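Local coordinates for protein citryl-spermidine/3,4-dihydroxybenzoyl-citryl-spermidine:spermidine ligase (Bacillus anthracis, PDB 3TO3) that catalyses the ATP-dependent condensation of spermidine with citryl-spermidine intermediates in the biosynthesis of the siderophore petrobactin, at residues I194-K199 with V353-N358; V209-I214 with Q240-P245; V203-E208 with F480-K485. All coordinates share one frame; numbering follows the deposited sequence.

Overall arrangement
From the N terminus, strand 192-197 leads through strand 201-203 and a turn into helix 208-219. Interaction 2 closes first: 240-245 returns to this helix and also pairs with strand 192-197, Ala196 O to Leu242 N at 2.8 Å. Its loop lies within those of the other two interactions. Interaction 1 closes when 353-358, at the end of strand 345-355, comes back to 194-199. Interaction 3 closes last, 480-485 meeting 203-208, so its loop crosses that of interaction 1. Together they tie a three-stranded antiparallel sheet to helix 208-219 and the larger mixed sheet, and bring a later loop, within the FhuF-like range, onto the IucA/IucC part.

Interaction 1: residues I194-K199 with V353-N358. With EDO (1,2-ethanediol), chain G.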
loop_
_atom_site.group_PDB
_atom_site.type_symbol
_atom_site.label_atom_id
_atom_site.label_comp_id
_atom_site.label_asym_id
_atom_site.label_seq_id
_atom_site.Cartn_x
_atom_site.Cartn_y
_atom_site.Cartn_z
ATOM N N ILE B 194 -0.656 21.904 -12.486
ATOM C CA ILE B 194 -0.722 22.591 -11.203
ATOM C C ILE B 194 0.250 23.770 -11.182
ATOM O O ILE B 194 1.257 23.773 -11.877
ATOM C CB ILE B 194 -0.374 21.657 -9.965
ATOM C CG1 ILE B 194 1.116 21.307 -9.955
ATOM C CG2 ILE B 194 -1.249 20.412 -9.921
ATOM C CD1 ILE B 194 1.581 20.576 -8.752
ATOM N N ALA B 195 -0.057 24.768 -10.368
ATOM C CA ALA B 195 0.910 25.778 -10.025
ATOM C C ALA B 195 1.598 25.358 -8.737
ATOM O O ALA B 195 0.951 24.902 -7.796
ATOM C CB ALA B 195 0.235 27.126 -9.845
ATOM N N ALA B 196 2.912 25.530 -8.689
ATOM C CA ALA B 196 3.683 25.184 -7.507
ATOM C C ALA B 196 4.477 26.399 -7.073
ATOM O O ALA B 196 5.177 26.985 -7.882
ATOM C CB ALA B 196 4.623 24.033 -7.827
ATOM N N HIS B 197 4.392 26.753 -5.797
ATOM C CA HIS B 197 5.081 27.916 -5.259
ATOM C C HIS B 197 6.627 27.777 -5.212
ATOM O O HIS B 197 7.188 26.728 -4.835
ATOM C CB HIS B 197 4.514 28.263 -3.899
ATOM C CG HIS B 197 4.895 29.631 -3.411
ATOM N ND1 HIS B 197 6.203 30.017 -3.214
ATOM C CD2 HIS B 197 4.135 30.687 -3.034
ATOM C CE1 HIS B 197 6.235 31.254 -2.753
ATOM N NE2 HIS B 197 4.992 31.683 -2.631
ATOM N N LYS B 198 7.293 28.849 -5.613
ATOM C CA LYS B 198 8.718 28.838 -5.865
ATOM C C LYS B 198 9.510 28.758 -4.568
ATOM O O LYS B 198 10.728 28.641 -4.572
ATOM C CB LYS B 198 9.132 30.099 -6.648
ATOM C CG LYS B 198 8.612 30.146 -8.086
ATOM C CD LYS B 198 9.239 31.305 -8.854
ATOM C CE LYS B 198 8.450 31.675 -10.110
ATOM N NZ LYS B 198 8.968 32.927 -10.800
ATOM N N LYS B 199 8.826 28.858 -3.446
ATOM C CA LYS B 199 9.472 28.562 -2.186
ATOM C C LYS B 199 10.037 27.122 -2.252
ATOM O O LYS B 199 11.156 26.854 -1.819
ATOM C CB LYS B 199 8.454 28.709 -1.064
ATOM C CG LYS B 199 9.032 28.665 0.318
ATOM C CD LYS B 199 8.018 29.162 1.352
ATOM C CE LYS B 199 6.724 28.347 1.299
ATOM N NZ LYS B 199 5.711 28.765 2.330
ATOM N N VAL B 353 11.344 20.432 -14.160
ATOM C CA VAL B 353 10.819 21.275 -13.105
ATOM C C VAL B 353 10.330 20.360 -12.008
ATOM O O VAL B 353 9.949 19.228 -12.283
ATOM C CB VAL B 353 9.648 22.122 -13.613
ATOM C CG1 VAL B 353 8.460 21.227 -13.945
ATOM C CG2 VAL B 353 9.278 23.193 -12.590
HETATM N N MSE B 354 10.324 20.844 -10.776
HETATM C CA MSE B 354 9.857 20.034 -9.659
HETATM C C MSE B 354 9.425 20.851 -8.425
HETATM O O MSE B 354 9.782 22.020 -8.243
HETATM C CB MSE B 354 10.972 19.130 -9.225
HETATM C CG MSE B 354 11.957 19.939 -8.426
HETATM SE SE MSE B 354 13.552 18.961 -8.088
HETATM C CE MSE B 354 14.770 19.965 -9.251
ATOM N N TYR B 355 8.662 20.201 -7.566
ATOM C CA TYR B 355 8.244 20.773 -6.304
ATOM C C TYR B 355 8.724 19.791 -5.250
ATOM O O TYR B 355 8.293 18.646 -5.237
ATOM C CB TYR B 355 6.730 20.878 -6.281
ATOM C CG TYR B 355 6.152 21.465 -5.013
ATOM C CD1 TYR B 355 5.953 22.836 -4.892
ATOM C CD2 TYR B 355 5.776 20.650 -3.952
ATOM C CE1 TYR B 355 5.399 23.390 -3.742
ATOM C CE2 TYR B 355 5.197 21.184 -2.807
ATOM C CZ TYR B 355 5.019 22.552 -2.701
ATOM O OH TYR B 355 4.445 23.084 -1.571
ATOM N N ASP B 356 9.655 20.226 -4.414
ATOM C CA ASP B 356 10.389 19.326 -3.531
ATOM C C ASP B 356 10.476 19.956 -2.167
ATOM O O ASP B 356 11.010 21.037 -2.026
ATOM C CB ASP B 356 11.816 19.085 -4.056
ATOM C CG ASP B 356 12.692 18.284 -3.073
ATOM O OD1 ASP B 356 13.936 18.513 -3.022
ATOM O OD2 ASP B 356 12.136 17.414 -2.358
ATOM N N THR B 357 9.981 19.252 -1.161
ATOM C CA THR B 357 10.050 19.713 0.212
ATOM C C THR B 357 10.901 18.777 1.057
ATOM O O THR B 357 11.505 17.822 0.559
ATOM C CB THR B 357 8.646 19.800 0.823
ATOM O OG1 THR B 357 8.039 18.497 0.841
ATOM C CG2 THR B 357 7.786 20.746 -0.004
ATOM N N ASN B 358 10.961 19.082 2.342
ATOM C CA ASN B 358 11.579 18.200 3.320
ATOM C C ASN B 358 11.060 16.765 3.223
ATOM O O ASN B 358 11.852 15.827 3.070
ATOM C CB ASN B 358 11.312 18.720 4.746
ATOM C CG ASN B 358 12.354 19.725 5.219
ATOM O OD1 ASN B 358 13.517 19.678 4.803
ATOM N ND2 ASN B 358 11.941 20.633 6.104
HETATM C C1 EDO G . 2.923 29.154 0.462
HETATM O O1 EDO G . 3.861 30.240 0.471
HETATM C C2 EDO G . 3.664 27.857 0.141
HETATM O O2 EDO G . 4.006 27.111 1.326
#
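Ala196 and Tyr355 make the apolar part of this contact. The methyl CB of Ala196 approaches the tyrosine ring obliquely and comes nearest to Tyr355 CD1, at 3.4 Å; Tyr355 CB lies farther off, 4.1 Å from the same methyl. The ring reaches this place because CG of Tyr355 is anti to the backbone N (chi1 -180°), which carries the ring from the end of its own strand alongside the other. Both residues are buried.

The polar backbone of 194-199 adds a second, looser approach: His197 O stands 3.9 Å from Tyr355 CE1, again oblique to the ring. No hydrogen bond joins the two segments, and the nearest CA atoms, those of Ala196 and Tyr355, are 6.5 Å apart, so the strands are not paired; the Tyr355 side chain bridges them, touching a methyl and a backbone carbonyl.

That agrees with the topology. Strand 192-197 is the middle strand of a three-stranded antiparallel sheet, its backbone bonded to strand 241-246 and toward strand 268-273, whereas strand 345-355 belongs to the larger mixed sheet, where it pairs with strands 367-371 and 451-457, parallel to the latter. The contact thus joins two separate sheets near the end of each strand. Beyond it, the hydroxyl of Tyr355 hydrogen-bonds to OD1 of Asp262, which ties down the far end of the ring.

One hydrogen bond within 194-199 spans the turn after the strand. Lys199 N donates to His197 ND1 at 2.9 Å, nearly straight (165°) and in the plane of the imidazole, which, with the edge-to-face ring of Tyr241, helps set that ring's rotation. Over one imidazole face lies O1 of a 1,2-ethanediol, probably from the crystallisation liquor. Lys199, bent at chi3 (57°), brings NZ to 2.6 Å from the diol's O2, with a weaker bond to its O1.

Interaction 2: residues V209-I214 with Q240-P245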
loop_
_atom_site.group_PDB
_atom_site.type_symbol
_atom_site.label_atom_id
_atom_site.label_comp_id
_atom_site.label_asym_id
_atom_site.label_seq_id
_atom_site.Cartn_x
_atom_site.Cartn_y
_atom_site.Cartn_z
ATOM N N VAL B 209 15.722 29.890 -18.892
ATOM C CA VAL B 209 15.303 30.444 -20.167
ATOM C C VAL B 209 14.560 29.413 -21.019
ATOM O O VAL B 209 13.524 29.704 -21.604
ATOM C CB VAL B 209 16.476 31.068 -20.947
ATOM C CG1 VAL B 209 15.997 31.545 -22.320
ATOM C CG2 VAL B 209 17.080 32.228 -20.144
ATOM N N ILE B 210 15.098 28.207 -21.100
ATOM C CA ILE B 210 14.478 27.154 -21.896
ATOM C C ILE B 210 13.115 26.762 -21.300
ATOM O O ILE B 210 12.149 26.513 -22.017
ATOM C CB ILE B 210 15.394 25.928 -21.973
ATOM C CG1 ILE B 210 16.707 26.273 -22.709
ATOM C CG2 ILE B 210 14.694 24.785 -22.680
ATOM C CD1 ILE B 210 16.522 26.636 -24.151
ATOM N N TYR B 211 13.032 26.743 -19.977
ATOM C CA TYR B 211 11.775 26.442 -19.317
ATOM C C TYR B 211 10.683 27.463 -19.660
ATOM O O TYR B 211 9.560 27.070 -19.964
ATOM C CB TYR B 211 11.958 26.346 -17.799
ATOM C CG TYR B 211 10.651 26.195 -17.085
ATOM C CD1 TYR B 211 10.123 24.928 -16.830
ATOM C CD2 TYR B 211 9.938 27.308 -16.658
ATOM C CE1 TYR B 211 8.929 24.777 -16.190
ATOM C CE2 TYR B 211 8.730 27.166 -16.006
ATOM C CZ TYR B 211 8.225 25.895 -15.772
ATOM O OH TYR B 211 7.010 25.735 -15.124
ATOM N N ASP B 212 10.998 28.763 -19.593
ATOM C CA ASP B 212 9.999 29.809 -19.912
ATOM C C ASP B 212 9.443 29.592 -21.322
ATOM O O ASP B 212 8.260 29.798 -21.582
ATOM C CB ASP B 212 10.591 31.237 -19.875
ATOM C CG ASP B 212 10.734 31.820 -18.464
ATOM O OD1 ASP B 212 11.480 32.831 -18.342
ATOM O OD2 ASP B 212 10.111 31.314 -17.498
ATOM N N LYS B 213 10.329 29.208 -22.233
ATOM C CA LYS B 213 10.006 29.055 -23.656
ATOM C C LYS B 213 9.120 27.835 -23.847
ATOM O O LYS B 213 8.157 27.862 -24.605
ATOM C CB LYS B 213 11.310 28.900 -24.467
ATOM C CG LYS B 213 11.245 29.298 -25.913
ATOM C CD LYS B 213 12.568 28.994 -26.621
ATOM C CE LYS B 213 13.678 29.993 -26.242
ATOM N NZ LYS B 213 15.047 29.545 -26.671
ATOM N N ILE B 214 9.439 26.776 -23.118
ATOM C CA ILE B 214 8.720 25.508 -23.206
ATOM C C ILE B 214 7.298 25.545 -22.632
ATOM O O ILE B 214 6.412 24.896 -23.158
ATOM C CB ILE B 214 9.528 24.378 -22.545
ATOM C CG1 ILE B 214 9.732 23.254 -23.538
ATOM C CG2 ILE B 214 8.819 23.838 -21.311
ATOM C CD1 ILE B 214 8.627 22.224 -23.490
ATOM N N GLN B 240 4.975 34.150 -8.171
ATOM C CA GLN B 240 5.593 33.289 -7.162
ATOM C C GLN B 240 5.473 31.796 -7.483
ATOM O O GLN B 240 5.786 30.949 -6.629
ATOM C CB GLN B 240 5.029 33.559 -5.767
ATOM C CG GLN B 240 5.327 34.953 -5.219
ATOM C CD GLN B 240 6.709 35.051 -4.613
ATOM O OE1 GLN B 240 7.699 35.194 -5.322
ATOM N NE2 GLN B 240 6.783 34.967 -3.289
ATOM N N TYR B 241 4.961 31.470 -8.672
ATOM C CA TYR B 241 4.688 30.066 -9.018
ATOM C C TYR B 241 5.340 29.572 -10.297
ATOM O O TYR B 241 5.462 30.312 -11.274
ATOM C CB TYR B 241 3.187 29.833 -9.141
ATOM C CG TYR B 241 2.455 29.991 -7.841
ATOM C CD1 TYR B 241 2.044 28.888 -7.124
ATOM C CD2 TYR B 241 2.195 31.255 -7.317
ATOM C CE1 TYR B 241 1.379 29.029 -5.930
ATOM C CE2 TYR B 241 1.545 31.406 -6.115
ATOM C CZ TYR B 241 1.127 30.274 -5.429
ATOM O OH TYR B 241 0.464 30.399 -4.234
ATOM N N LEU B 242 5.750 28.310 -10.279
ATOM C CA LEU B 242 6.063 27.593 -11.511
ATOM C C LEU B 242 4.875 26.681 -11.861
ATOM O O LEU B 242 3.915 26.596 -11.106
ATOM C CB LEU B 242 7.353 26.801 -11.333
ATOM C CG LEU B 242 8.607 27.651 -11.048
ATOM C CD1 LEU B 242 9.811 26.803 -10.606
ATOM C CD2 LEU B 242 9.003 28.494 -12.298
ATOM N N PHE B 243 4.949 25.990 -12.980
ATOM C CA PHE B 243 3.837 25.188 -13.477
ATOM C C PHE B 243 4.354 23.820 -13.783
ATOM O O PHE B 243 5.374 23.709 -14.462
ATOM C CB PHE B 243 3.243 25.820 -14.735
ATOM C CG PHE B 243 2.634 27.167 -14.471
ATOM C CD1 PHE B 243 3.426 28.315 -14.473
ATOM C CD2 PHE B 243 1.292 27.283 -14.154
ATOM C CE1 PHE B 243 2.862 29.578 -14.202
ATOM C CE2 PHE B 243 0.723 28.540 -13.878
ATOM C CZ PHE B 243 1.501 29.677 -13.908
ATOM N N ILE B 244 3.689 22.788 -13.246
ATOM C CA ILE B 244 4.142 21.416 -13.447
ATOM C C ILE B 244 2.981 20.536 -13.884
ATOM O O ILE B 244 1.906 20.553 -13.280
ATOM C CB ILE B 244 4.632 20.869 -12.094
ATOM C CG1 ILE B 244 5.470 21.930 -11.354
ATOM C CG2 ILE B 244 5.342 19.544 -12.260
ATOM C CD1 ILE B 244 6.185 21.378 -10.151
ATOM N N PRO B 245 3.211 19.721 -14.916
ATOM C CA PRO B 245 2.222 18.727 -15.339
ATOM C C PRO B 245 2.294 17.475 -14.420
ATOM O O PRO B 245 3.392 17.085 -14.041
ATOM C CB PRO B 245 2.610 18.449 -16.787
ATOM C CG PRO B 245 4.076 18.721 -16.840
ATOM C CD PRO B 245 4.421 19.713 -15.753
#
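Tyr211, on helix 208-219, meets Leu242 and Phe243 of strand 241-246. Its CB leaves the helix toward the strand, and CG is anti to the backbone N (chi1 173°), directing the ring at the strand. At the root of the ring, CG closely approaches CG2 of Val203, in the strand that precedes the helix; the closeness may reflect the modelled valine rotamer. Farther out along one side, CE2 meets the methyl CD2 of Leu242 at 3.9 Å; this apolar touch is oblique to the ring. On the other side of the ring CE1 comes within 4.1 Å of Phe243 O, and CZ follows at 3.8 Å from that oxygen.

The tip does the polar work. OH donates a hydrogen bond to Phe243 O at 2.7 Å, lying in the carbonyl plane on a lone pair, with a C=O...donor angle of 125°. Phe243 CB is 3.8 Å from the same hydroxyl. The Phe243 ring itself packs against helix 221-232, while the Tyr211 ring also touches Val353 and Trp370 of the mixed sheet.

Strand 241-246 lies at an outer position of its three-stranded sheet. The buried phenol thus has a strand carbonyl as acceptor, and the helix is held to this outer strand by a directional bond as well as by apolar contact.

Interaction 3: residues V203-E208 with F480-K485; sequences VGYENE and FTKMHK
Tyr205 and Met483, modelled as selenomethionine, carry this surface contact. CG of Met483 sits over one face of the tyrosine ring, 3.6 Å from its centroid and 19° off the ring normal, a CH-pi contact. The selenium follows obliquely, SE at 4.4 Å from the centroid and 44° off the normal, and CE reaches Tyr205 CD2 at 3.7 Å. With its chain extended beyond CG, Met483 runs at about a right angle to the tyrosine side chain.

Lys482 touches the ring's hydroxyl end: its CB lies 3.9 Å from Tyr205 OH, and its carbonyl O approaches CE1 obliquely at 3.8 Å. The other ring face carries CG of Glu206, 3.7 Å above the plane, so the ring is sandwiched between aliphatic groups.

Helix 315-333 positions both residues: Tyr205 shares a backbone bond with Ala319, and Met483 packs on Ser320. A type II turn from Gly204 to Asn207 closes through Asn207 N and Gly204 O, while Met483 N bonds to Phe480 O. Next along, His484 N-caps helix 485-488, its ND1 bonded to Thr486 N. The arrangement is a Met-aromatic contact, here with the CG methylene over the face and the selenium oblique, joining an IucA/IucC loop to an FhuF-like one.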
loop_
_atom_site.group_PDB
_atom_site.type_symbol
_atom_site.label_atom_id
_atom_site.label_comp_id
_atom_site.label_asym_id
_atom_site.label_seq_id
_atom_site.Cartn_x
_atom_site.Cartn_y
_atom_site.Cartn_z
ATOM N N VAL B 203 13.017 25.105 -11.380
ATOM C CA VAL B 203 13.355 24.657 -12.700
ATOM C C VAL B 203 14.694 23.936 -12.566
ATOM O O VAL B 203 15.381 24.078 -11.552
ATOM C CB VAL B 203 13.431 25.915 -13.542
ATOM C CG1 VAL B 203 14.560 25.875 -14.554
ATOM C CG2 VAL B 203 12.045 26.218 -14.121
ATOM N N GLY B 204 15.035 23.105 -13.535
ATOM C CA GLY B 204 16.336 22.456 -13.534
ATOM C C GLY B 204 17.510 23.440 -13.554
ATOM O O GLY B 204 17.363 24.596 -13.935
ATOM N N TYR B 205 18.689 22.968 -13.162
ATOM C CA TYR B 205 19.865 23.819 -13.081
ATOM C C TYR B 205 20.069 24.539 -14.421
ATOM O O TYR B 205 20.126 23.896 -15.487
ATOM C CB TYR B 205 21.096 22.951 -12.741
ATOM C CG TYR B 205 22.402 23.714 -12.594
ATOM C CD1 TYR B 205 22.588 24.620 -11.543
ATOM C CD2 TYR B 205 23.448 23.522 -13.491
ATOM C CE1 TYR B 205 23.774 25.332 -11.398
ATOM C CE2 TYR B 205 24.649 24.229 -13.360
ATOM C CZ TYR B 205 24.803 25.127 -12.305
ATOM O OH TYR B 205 25.972 25.832 -12.166
ATOM N N GLU B 206 20.153 25.875 -14.351
ATOM C CA GLU B 206 20.437 26.747 -15.495
ATOM C C GLU B 206 19.443 26.601 -16.640
ATOM O O GLU B 206 19.750 26.932 -17.781
ATOM C CB GLU B 206 21.845 26.487 -16.029
ATOM C CG GLU B 206 22.934 26.996 -15.097
ATOM C CD GLU B 206 24.328 26.831 -15.682
ATOM O OE1 GLU B 206 25.305 27.248 -15.004
ATOM O OE2 GLU B 206 24.438 26.271 -16.809
ATOM N N ASN B 207 18.253 26.111 -16.316
ATOM C CA ASN B 207 17.205 25.843 -17.293
ATOM C C ASN B 207 16.129 26.938 -17.403
ATOM O O ASN B 207 15.198 26.803 -18.171
ATOM C CB ASN B 207 16.555 24.483 -16.985
ATOM C CG ASN B 207 15.736 23.950 -18.147
ATOM O OD1 ASN B 207 16.215 23.843 -19.282
ATOM N ND2 ASN B 207 14.487 23.645 -17.874
ATOM N N GLU B 208 16.238 28.001 -16.618
ATOM C CA GLU B 208 15.214 29.060 -16.627
ATOM C C GLU B 208 14.784 29.592 -18.005
ATOM O O GLU B 208 13.594 29.737 -18.265
ATOM C CB GLU B 208 15.603 30.237 -15.721
ATOM C CG GLU B 208 15.904 29.845 -14.292
ATOM C CD GLU B 208 17.364 29.443 -14.045
ATOM O OE1 GLU B 208 18.145 29.291 -15.026
ATOM O OE2 GLU B 208 17.721 29.289 -12.845
ATOM N N PHE B 480 28.423 19.023 -10.778
ATOM C CA PHE B 480 27.103 18.661 -10.254
ATOM C C PHE B 480 26.868 19.255 -8.866
ATOM O O PHE B 480 25.738 19.535 -8.466
ATOM C CB PHE B 480 26.941 17.148 -10.233
ATOM C CG PHE B 480 27.123 16.508 -11.586
ATOM C CD1 PHE B 480 26.112 16.564 -12.542
ATOM C CD2 PHE B 480 28.308 15.860 -11.914
ATOM C CE1 PHE B 480 26.284 15.965 -13.811
ATOM C CE2 PHE B 480 28.481 15.272 -13.175
ATOM C CZ PHE B 480 27.469 15.327 -14.122
ATOM N N THR B 481 27.963 19.464 -8.153
ATOM C CA THR B 481 27.929 19.942 -6.793
ATOM C C THR B 481 27.226 21.283 -6.681
ATOM O O THR B 481 26.687 21.625 -5.625
ATOM C CB THR B 481 29.355 20.016 -6.271
ATOM O OG1 THR B 481 29.803 18.674 -6.014
ATOM C CG2 THR B 481 29.436 20.839 -5.014
ATOM N N LYS B 482 27.215 22.036 -7.774
ATOM C CA LYS B 482 26.525 23.322 -7.799
ATOM C C LYS B 482 25.005 23.268 -8.069
ATOM O O LYS B 482 24.299 24.258 -7.842
ATOM C CB LYS B 482 27.230 24.272 -8.778
ATOM C CG LYS B 482 28.483 24.893 -8.158
ATOM C CD LYS B 482 29.045 26.034 -8.965
ATOM C CE LYS B 482 30.319 26.554 -8.320
ATOM N NZ LYS B 482 30.087 27.421 -7.132
HETATM N N MSE B 483 24.531 22.130 -8.589
HETATM C CA MSE B 483 23.138 21.919 -9.031
HETATM C C MSE B 483 22.060 21.541 -8.002
HETATM O O MSE B 483 20.875 21.850 -8.177
HETATM C CB MSE B 483 23.126 20.867 -10.126
HETATM C CG MSE B 483 24.244 21.091 -11.096
HETATM SE SE MSE B 483 23.949 20.083 -12.705
HETATM C CE MSE B 483 25.627 20.543 -13.635
ATOM N N HIS B 484 22.451 20.754 -7.013
ATOM C CA HIS B 484 21.541 20.354 -5.955
ATOM C C HIS B 484 22.312 20.071 -4.666
ATOM O O HIS B 484 23.406 19.485 -4.691
ATOM C CB HIS B 484 20.695 19.128 -6.384
ATOM C CG HIS B 484 19.488 18.906 -5.524
ATOM N ND1 HIS B 484 19.494 18.061 -4.435
ATOM C CD2 HIS B 484 18.253 19.458 -5.562
ATOM C CE1 HIS B 484 18.312 18.092 -3.849
ATOM N NE2 HIS B 484 17.538 18.928 -4.515
ATOM N N LYS B 485 21.711 20.433 -3.542
ATOM C CA LYS B 485 22.309 20.187 -2.238
ATOM C C LYS B 485 22.651 18.702 -1.962
ATOM O O LYS B 485 23.525 18.408 -1.146
ATOM C CB LYS B 485 21.420 20.800 -1.143
ATOM C CG LYS B 485 21.504 20.151 0.218
ATOM C CD LYS B 485 20.939 21.087 1.292
ATOM C CE LYS B 485 21.812 22.334 1.454
ATOM N NZ LYS B 485 21.194 23.378 2.330
#